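Local coordinates for protein putative aspartyl-tRNA synthetase (Leishmania major, PDB 6OD8) that probably attaches L-aspartate to tRNA(Asp) at the expense of ATP, as a class II aminoacyl-tRNA synthetase, at residues Met210-Leu215 with Ala219-Gln224; Val199-Arg204 with Val543-Leu548. All blocks are in the same frame, centred on the assembly; numbering follows the deposited sequence.

Interaction 1: residues Met210-Leu215 with Ala219-Gln224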
loop_
_atom_site.group_PDB
_atom_site.type_symbol
_atom_site.label_atom_id
_atom_site.label_comp_id
_atom_site.label_asym_id
_atom_site.label_seq_id
_atom_site.Cartn_x
_atom_site.Cartn_y
_atom_site.Cartn_z
ATOM N N MET A 210 23.615 6.793 4.496
ATOM C CA MET A 210 24.748 6.985 3.598
ATOM C C MET A 210 24.676 6.020 2.416
ATOM O O MET A 210 24.868 6.412 1.252
ATOM C CB MET A 210 26.057 6.796 4.380
ATOM C CG MET A 210 27.307 7.076 3.607
ATOM S SD MET A 210 27.495 8.856 3.247
ATOM C CE MET A 210 28.985 8.787 2.257
ATOM N N ASP A 211 24.433 4.742 2.707
ATOM C CA ASP A 211 24.378 3.718 1.659
ATOM C C ASP A 211 23.346 4.052 0.593
ATOM O O ASP A 211 23.575 3.812 -0.602
ATOM C CB ASP A 211 24.046 2.354 2.259
ATOM C CG ASP A 211 23.780 1.309 1.171
ATOM O OD1 ASP A 211 24.754 0.843 0.552
ATOM O OD2 ASP A 211 22.601 1.034 0.878
ATOM N N LEU A 212 22.185 4.577 1.000
ATOM C CA LEU A 212 21.127 4.807 0.031
ATOM C C LEU A 212 21.534 5.823 -1.027
ATOM O O LEU A 212 20.885 5.897 -2.071
ATOM C CB LEU A 212 19.838 5.274 0.736
ATOM C CG LEU A 212 19.080 4.250 1.593
ATOM C CD1 LEU A 212 18.000 4.924 2.459
ATOM C CD2 LEU A 212 18.454 3.157 0.708
ATOM N N ARG A 213 22.566 6.632 -0.767
ATOM C CA ARG A 213 23.001 7.644 -1.719
ATOM C C ARG A 213 23.736 7.051 -2.919
ATOM O O ARG A 213 23.942 7.768 -3.901
ATOM C CB ARG A 213 23.903 8.673 -1.014
ATOM C CG ARG A 213 23.237 9.317 0.202
ATOM C CD ARG A 213 24.221 10.202 0.998
ATOM N NE ARG A 213 23.641 10.488 2.313
ATOM C CZ ARG A 213 24.171 11.296 3.220
ATOM N NH1 ARG A 213 25.318 11.931 2.981
ATOM N NH2 ARG A 213 23.535 11.469 4.366
ATOM N N THR A 214 24.158 5.787 -2.857
ATOM C CA THR A 214 24.846 5.170 -3.980
ATOM C C THR A 214 23.869 4.916 -5.124
ATOM O O THR A 214 22.656 4.830 -4.929
ATOM C CB THR A 214 25.522 3.845 -3.573
ATOM O OG1 THR A 214 24.520 2.894 -3.222
ATOM C CG2 THR A 214 26.470 4.046 -2.380
ATOM N N LEU A 215 24.418 4.829 -6.341
ATOM C CA LEU A 215 23.573 4.625 -7.518
ATOM C C LEU A 215 22.752 3.360 -7.390
ATOM O O LEU A 215 21.532 3.376 -7.590
ATOM C CB LEU A 215 24.430 4.556 -8.794
ATOM C CG LEU A 215 25.109 5.836 -9.265
ATOM C CD1 LEU A 215 26.029 5.518 -10.457
ATOM C CD2 LEU A 215 24.065 6.826 -9.658
ATOM N N ALA A 219 18.733 2.955 -6.813
ATOM C CA ALA A 219 17.957 2.361 -7.906
ATOM C C ALA A 219 17.150 1.174 -7.422
ATOM O O ALA A 219 16.013 0.968 -7.865
ATOM C CB ALA A 219 18.877 1.935 -9.062
ATOM N N ILE A 220 17.730 0.359 -6.543
ATOM C CA ILE A 220 16.980 -0.786 -6.011
ATOM C C ILE A 220 15.670 -0.334 -5.382
ATOM O O ILE A 220 14.613 -0.945 -5.596
ATOM C CB ILE A 220 17.842 -1.568 -5.006
ATOM C CG1 ILE A 220 18.977 -2.286 -5.730
ATOM C CG2 ILE A 220 16.999 -2.537 -4.221
ATOM C CD1 ILE A 220 20.030 -2.877 -4.774
ATOM N N PHE A 221 15.702 0.755 -4.615
ATOM C CA PHE A 221 14.480 1.109 -3.905
ATOM C C PHE A 221 13.509 1.903 -4.765
ATOM O O PHE A 221 12.305 1.849 -4.508
ATOM C CB PHE A 221 14.839 1.825 -2.605
ATOM C CG PHE A 221 15.451 0.885 -1.610
ATOM C CD1 PHE A 221 16.807 0.897 -1.367
ATOM C CD2 PHE A 221 14.660 -0.075 -0.987
ATOM C CE1 PHE A 221 17.369 -0.006 -0.480
ATOM C CE2 PHE A 221 15.212 -0.993 -0.115
ATOM C CZ PHE A 221 16.576 -0.950 0.144
ATOM N N ARG A 222 13.986 2.586 -5.804
ATOM C CA ARG A 222 13.061 3.091 -6.814
ATOM C C ARG A 222 12.338 1.936 -7.511
ATOM O O ARG A 222 11.130 2.011 -7.765
ATOM C CB ARG A 222 13.810 3.949 -7.831
ATOM C CG ARG A 222 14.348 5.276 -7.238
ATOM C CD ARG A 222 15.197 6.025 -8.259
ATOM N NE ARG A 222 14.378 6.376 -9.408
ATOM C CZ ARG A 222 13.731 7.535 -9.537
ATOM N NH1 ARG A 222 13.831 8.465 -8.595
ATOM N NH2 ARG A 222 12.990 7.763 -10.617
ATOM N N LEU A 223 13.070 0.869 -7.847
ATOM C CA LEU A 223 12.417 -0.290 -8.465
ATOM C C LEU A 223 11.465 -0.981 -7.498
ATOM O O LEU A 223 10.388 -1.423 -7.898
ATOM C CB LEU A 223 13.466 -1.281 -8.990
ATOM C CG LEU A 223 14.298 -0.722 -10.149
ATOM C CD1 LEU A 223 15.507 -1.622 -10.398
ATOM C CD2 LEU A 223 13.443 -0.595 -11.404
ATOM N N GLN A 224 11.815 -1.042 -6.212
ATOM C CA GLN A 224 10.881 -1.598 -5.240
ATOM C C GLN A 224 9.562 -0.829 -5.240
ATOM O O GLN A 224 8.475 -1.428 -5.207
ATOM C CB GLN A 224 11.506 -1.592 -3.841
ATOM C CG GLN A 224 10.758 -2.503 -2.833
ATOM C CD GLN A 224 10.843 -1.973 -1.404
ATOM O OE1 GLN A 224 10.131 -1.040 -1.037
ATOM N NE2 GLN A 224 11.730 -2.545 -0.615
#
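Leu215 O accepts the backbone N-H of Ala219 at 2.9 Å, the i to i+4 bond of the first turn of helix 215-237, and at these two residues the segments come within 6.1 Å, CA to CA. The bond bends somewhat, with 151° at the hydrogen. Ala219 CB approaches the same Leu215 O to 3.4 Å, so both the N-H and the methyl of this residue meet one carbonyl oxygen. Leu212 and Phe221, whose CA atoms are 8.6 Å apart, make the side-chain contact. Leu212 lies in a type I turn, Asp211-Thr214, that leads from helix 208-211 into the longer helix, and Thr214 is the N-cap there, its OG1 capping Ser217 N through a weak bond. The CG of Leu212 stands anti to its own carbonyl carbon (chi1 -70°), which brings CD2 against the CD1-CE1 side of the Phe221 ring, 3.5 Å from both atoms. The methyl approaches this bond of the ring obliquely, and the two side chains cross at about a right angle. In class II synthetases a long helix running into a strand forms motif 1, the dimer-interface element; helix 215-237 followed by strand 241-242 is consistent with it. Asp211 OD2 makes a salt bridge to Arg208 NH1 and a hydrogen bond with Ser217 OG, so the carboxylate links Arg208, of the short helix, to Ser217 in the first turn of the next. Arg213 points the other way, its NH1 in a salt bridge with Glu140 OE1 and a hydrogen bond to Leu518 O of the second subunit.

Interaction 2: residues Val199-Arg204 with Val543-Leu548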
loop_
_atom_site.group_PDB
_atom_site.type_symbol
_atom_site.label_atom_id
_atom_site.label_comp_id
_atom_site.label_asym_id
_atom_site.label_seq_id
_atom_site.Cartn_x
_atom_site.Cartn_y
_atom_site.Cartn_z
ATOM N N VAL A 199 32.722 -2.175 1.317
ATOM C CA VAL A 199 32.017 -1.980 2.577
ATOM C C VAL A 199 31.208 -3.232 2.870
ATOM O O VAL A 199 30.445 -3.694 2.013
ATOM C CB VAL A 199 31.098 -0.752 2.521
ATOM C CG1 VAL A 199 30.423 -0.557 3.864
ATOM C CG2 VAL A 199 31.887 0.467 2.100
ATOM N N ASN A 200 31.351 -3.773 4.077
ATOM C CA ASN A 200 30.585 -4.977 4.349
ATOM C C ASN A 200 29.156 -4.615 4.737
ATOM O O ASN A 200 28.829 -3.465 5.063
ATOM C CB ASN A 200 31.268 -5.842 5.416
ATOM C CG ASN A 200 31.230 -5.238 6.792
ATOM O OD1 ASN A 200 30.181 -4.850 7.296
ATOM N ND2 ASN A 200 32.388 -5.187 7.434
ATOM N N LEU A 201 28.296 -5.624 4.687
ATOM C CA LEU A 201 26.865 -5.369 4.721
ATOM C C LEU A 201 26.426 -4.772 6.054
ATOM O O LEU A 201 25.590 -3.862 6.081
ATOM C CB LEU A 201 26.108 -6.668 4.418
ATOM C CG LEU A 201 24.588 -6.523 4.379
ATOM C CD1 LEU A 201 24.147 -5.491 3.357
ATOM C CD2 LEU A 201 23.974 -7.858 4.039
ATOM N N ASP A 202 26.982 -5.247 7.175
ATOM C CA ASP A 202 26.546 -4.690 8.457
ATOM C C ASP A 202 26.914 -3.212 8.584
ATOM O O ASP A 202 26.113 -2.413 9.084
ATOM C CB ASP A 202 27.119 -5.505 9.620
ATOM C CG ASP A 202 26.345 -6.813 9.848
ATOM O OD1 ASP A 202 25.102 -6.833 9.626
ATOM O OD2 ASP A 202 26.981 -7.824 10.237
ATOM N N THR A 203 28.110 -2.824 8.137
ATOM C CA THR A 203 28.480 -1.411 8.172
ATOM C C THR A 203 27.560 -0.588 7.278
ATOM O O THR A 203 27.143 0.520 7.638
ATOM C CB THR A 203 29.939 -1.259 7.746
ATOM O OG1 THR A 203 30.746 -2.089 8.584
ATOM C CG2 THR A 203 30.393 0.192 7.876
ATOM N N ARG A 204 27.214 -1.143 6.120
ATOM C CA ARG A 204 26.249 -0.531 5.211
ATOM C C ARG A 204 24.918 -0.261 5.903
ATOM O O ARG A 204 24.359 0.837 5.807
ATOM C CB ARG A 204 26.040 -1.476 4.039
ATOM C CG ARG A 204 26.044 -0.883 2.691
ATOM C CD ARG A 204 25.814 -1.989 1.672
ATOM N NE ARG A 204 27.045 -2.366 0.988
ATOM C CZ ARG A 204 27.526 -1.688 -0.049
ATOM N NH1 ARG A 204 26.872 -0.616 -0.488
ATOM N NH2 ARG A 204 28.643 -2.071 -0.646
ATOM N N VAL A 543 18.944 -10.484 0.592
ATOM C CA VAL A 543 17.637 -9.838 0.643
ATOM C C VAL A 543 17.699 -8.495 1.365
ATOM O O VAL A 543 16.829 -7.641 1.151
ATOM C CB VAL A 543 16.610 -10.783 1.305
ATOM C CG1 VAL A 543 16.911 -10.956 2.788
ATOM C CG2 VAL A 543 15.185 -10.274 1.074
ATOM N N ARG A 544 18.708 -8.292 2.227
ATOM C CA ARG A 544 18.861 -7.017 2.920
ATOM C C ARG A 544 19.200 -5.881 1.967
ATOM O O ARG A 544 19.040 -4.712 2.341
ATOM C CB ARG A 544 19.931 -7.132 4.003
ATOM C CG ARG A 544 19.533 -8.177 5.064
ATOM C CD ARG A 544 20.705 -8.656 5.882
ATOM N NE ARG A 544 20.278 -9.655 6.863
ATOM C CZ ARG A 544 20.006 -10.925 6.568
ATOM N NH1 ARG A 544 20.090 -11.350 5.307
ATOM N NH2 ARG A 544 19.642 -11.780 7.535
ATOM N N LEU A 545 19.681 -6.189 0.759
ATOM C CA LEU A 545 19.904 -5.131 -0.222
ATOM C C LEU A 545 18.603 -4.554 -0.758
ATOM O O LEU A 545 18.639 -3.496 -1.388
ATOM C CB LEU A 545 20.748 -5.645 -1.391
ATOM C CG LEU A 545 22.157 -6.149 -1.000
ATOM C CD1 LEU A 545 22.916 -6.721 -2.201
ATOM C CD2 LEU A 545 22.985 -5.032 -0.354
ATOM N N ALA A 546 17.466 -5.229 -0.538
ATOM C CA ALA A 546 16.174 -4.794 -1.065
ATOM C C ALA A 546 15.172 -4.484 0.037
ATOM O O ALA A 546 13.957 -4.435 -0.215
ATOM C CB ALA A 546 15.599 -5.843 -2.018
ATOM N N SER A 547 15.649 -4.287 1.260
ATOM C CA SER A 547 14.794 -3.930 2.386
ATOM C C SER A 547 15.406 -2.682 3.003
ATOM O O SER A 547 16.591 -2.678 3.327
ATOM C CB SER A 547 14.704 -5.070 3.409
ATOM O OG SER A 547 13.874 -4.718 4.519
ATOM N N LEU A 548 14.607 -1.621 3.119
ATOM C CA LEU A 548 15.152 -0.300 3.421
ATOM C C LEU A 548 15.903 -0.291 4.750
ATOM O O LEU A 548 17.048 0.163 4.825
ATOM C CB LEU A 548 14.004 0.715 3.419
ATOM C CG LEU A 548 14.142 2.173 3.047
ATOM C CD1 LEU A 548 14.990 2.365 1.803
ATOM C CD2 LEU A 548 12.713 2.782 2.877
#
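Leu201, in the first turn of helix 201-206, packs against the 3-10 turn Val543-Leu545, which comes soon after helix 530-538; that helix, preceded by strand 523-529, matches motif 3 of the class II synthetase catalytic fold. The apolar contact is a fork. Leu201 CG lies opposite its backbone N (chi1 -178°), extending the side chain toward the 3-10 turn, and its two methyls part there. CD1 meets CD2 of Leu545 at 3.9 Å; CD2 lies over the aliphatic part of Arg544, 3.8 Å from CD and 4.1 Å from CB. No hydrogen bond joins the segments.

Charged groups lie beside this patch. Past CD the Arg544 chain leaves Leu201 behind: NE pairs with Asp552 and NH1 reaches Thr304 O, which fixes the guanidinium. Asp202 OD1 bridges to Arg555 and remains 6.2 Å from Arg544 NE, so any attraction between them is probably only long-range.

Capping bonds hold the helix start. Asn200 OD1 accepts from Thr203 N at 3.0 Å, nearly straight at 172°, and also from Thr203 OG1 at 3.1 Å, both donors lying on the same face of the amide, the hydroxyl 42° out of its plane.

Going from the N terminus, segment 199-204 comes first; helix 201-206 is followed by helix 208-211, the turn 211-214 and then helix 215-237. Interaction 1 closes a short local loop, with three residues between its segments. Interaction 2 spans 338 residues, bringing the chain back from beyond helix 530-538, and its loop encloses interaction 1 without crossing it. Their centres lie about 11 Å apart and they touch directly: Arg204 NH1 forms a salt bridge with Asp211 OD1 (2.8 Å), Gln224 NE2 probably hydrogen-bonds Ala546 O (2.9 Å), and Leu548 packs on Leu212. The helices at 201-211 and the chain after helix 530-538 thus meet beside helix 215-237.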